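Side-chain contact in glutamine amidotransferase subunit pdxT (Thermus thermophilus, PDB 2YWD), which probably hydrolyses glutamine to glutamate and ammonia, which is channelled to the partner synthase subunit PdxS for making pyridoxal 5'-phosphate: residues A[62-65]-A[66-69]. Numbering follows the deposited sequence.
Sequences IEDE and VRKR
Val66, Arg67, Lys68 and Arg69 each give their backbone N-H to the carbonyl O four residues earlier, of Ile62, Glu63, Asp64 and Glu65, with N to O 2.9 to 3.1 Å, the i to i+4 pattern of an alpha-helix, here helix 62-71 of the class I glutaminase domain. On one flank Glu63, Asp64 and Arg67 build a salt-bridge network. Arg67 NH2 reaches Glu63 OE2 at 2.7 Å, with an almost linear N-H...O angle of 179°. Its NH1 meets the anti lone pair of Asp64 OD2 at 3.0 Å, a more bent bond of 136°. Both oxygens lie in the guanidinium plane, so two carboxylates grip its edge; the Glu63 carboxylate stands nearly perpendicular to it, 81° between planes. A bend at chi3 turns the otherwise extended Arg67 chain back toward these acids. Beyond the segments, Arg58 pairs with Glu63 OE1, and Leu100 O takes a second bond from Arg67 NH2. An alanine in place of Arg67 would probably leave Asp64 OD2 and Glu63 OE2 without their guanidinium partner and Leu100 O without this donor. Toward the protein interior, Ile62 CG2 packs on Val66 CG2 at 3.9 Å. Glu65 works through water instead: its OE2 is 4.7 Å from Lys68 NZ and 5.0 Å from Arg69 NH1, too far for direct pairing. Lys68 NZ also pairs with Glu72, while Arg69 NE bonds Ser74 OG. Two waters bridge the gaps, each donating to Glu65 OE2, one accepting from Lys68 NZ and the other from Arg69 NH1 at 2.8 Å.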
loop_
_atom_site.group_PDB
_atom_site.type_symbol
_atom_site.label_atom_id
_atom_site.label_comp_id
_atom_site.label_asym_id
_atom_site.label_seq_id
_atom_site.Cartn_x
_atom_site.Cartn_y
_atom_site.Cartn_z
ATOM N N ILE A 62 -5.626 14.836 -4.987
ATOM C CA ILE A 62 -5.664 13.838 -3.922
ATOM C C ILE A 62 -4.283 13.638 -3.295
ATOM O O ILE A 62 -4.155 13.547 -2.076
ATOM C CB ILE A 62 -6.230 12.496 -4.459
ATOM C CG1 ILE A 62 -7.716 12.684 -4.800
ATOM C CG2 ILE A 62 -6.068 11.386 -3.419
ATOM C CD1 ILE A 62 -8.354 11.524 -5.543
ATOM N N GLU A 63 -3.251 13.601 -4.128
ATOM C CA GLU A 63 -1.879 13.425 -3.649
ATOM C C GLU A 63 -1.519 14.471 -2.586
ATOM O O GLU A 63 -1.104 14.137 -1.478
ATOM C CB GLU A 63 -0.903 13.543 -4.824
ATOM C CG GLU A 63 0.572 13.386 -4.449
ATOM C CD GLU A 63 1.503 13.911 -5.532
ATOM O OE1 GLU A 63 1.274 13.598 -6.717
ATOM O OE2 GLU A 63 2.470 14.629 -5.197
ATOM N N ASP A 64 -1.692 15.741 -2.932
ATOM C CA ASP A 64 -1.364 16.831 -2.025
ATOM C C ASP A 64 -2.159 16.818 -0.718
ATOM O O ASP A 64 -1.600 17.068 0.351
ATOM C CB ASP A 64 -1.537 18.159 -2.765
ATOM C CG ASP A 64 -0.619 18.260 -3.977
ATOM O OD1 ASP A 64 -0.986 18.934 -4.962
ATOM O OD2 ASP A 64 0.477 17.660 -3.939
ATOM N N GLU A 65 -3.454 16.516 -0.795
ATOM C CA GLU A 65 -4.286 16.472 0.407
ATOM C C GLU A 65 -3.859 15.302 1.288
ATOM O O GLU A 65 -3.800 15.420 2.513
ATOM C CB GLU A 65 -5.761 16.336 0.029
ATOM C CG GLU A 65 -6.738 16.356 1.207
ATOM C CD GLU A 65 -6.625 17.610 2.065
ATOM O OE1 GLU A 65 -6.244 18.674 1.532
ATOM O OE2 GLU A 65 -6.933 17.536 3.273
ATOM N N VAL A 66 -3.554 14.167 0.669
ATOM C CA VAL A 66 -3.117 13.013 1.436
ATOM C C VAL A 66 -1.803 13.348 2.150
ATOM O O VAL A 66 -1.630 13.024 3.327
ATOM C CB VAL A 66 -2.922 11.777 0.532
ATOM C CG1 VAL A 66 -2.208 10.685 1.295
ATOM C CG2 VAL A 66 -4.278 11.269 0.046
ATOM N N ARG A 67 -0.882 14.001 1.444
ATOM C CA ARG A 67 0.398 14.366 2.047
ATOM C C ARG A 67 0.160 15.217 3.298
ATOM O O ARG A 67 0.791 15.014 4.341
ATOM C CB ARG A 67 1.267 15.142 1.045
ATOM C CG ARG A 67 2.651 15.496 1.584
ATOM C CD ARG A 67 3.552 16.176 0.541
ATOM N NE ARG A 67 3.872 15.303 -0.590
ATOM C CZ ARG A 67 3.286 15.365 -1.781
ATOM N NH1 ARG A 67 2.342 16.272 -2.019
ATOM N NH2 ARG A 67 3.631 14.508 -2.735
ATOM N N LYS A 68 -0.762 16.165 3.182
ATOM C CA LYS A 68 -1.106 17.053 4.284
ATOM C C LYS A 68 -1.722 16.274 5.450
ATOM O O LYS A 68 -1.362 16.480 6.611
ATOM C CB LYS A 68 -2.090 18.119 3.793
ATOM C CG LYS A 68 -2.589 19.060 4.875
ATOM C CD LYS A 68 -3.690 19.965 4.343
ATOM C CE LYS A 68 -4.270 20.839 5.446
ATOM N NZ LYS A 68 -4.792 20.019 6.577
ATOM N N ARG A 69 -2.645 15.373 5.132
ATOM C CA ARG A 69 -3.314 14.564 6.147
ATOM C C ARG A 69 -2.347 13.655 6.910
ATOM O O ARG A 69 -2.433 13.540 8.134
ATOM C CB ARG A 69 -4.421 13.721 5.497
ATOM C CG ARG A 69 -5.617 14.529 4.984
ATOM C CD ARG A 69 -6.445 15.094 6.136
ATOM N NE ARG A 69 -6.971 14.026 6.980
ATOM C CZ ARG A 69 -7.982 13.231 6.640
ATOM N NH1 ARG A 69 -8.590 13.387 5.470
ATOM N NH2 ARG A 69 -8.365 12.260 7.458
HETATM O O HOH W 1 -8.851 15.729 3.880
HETATM O O HOH W 2 -7.040 19.142 5.589
#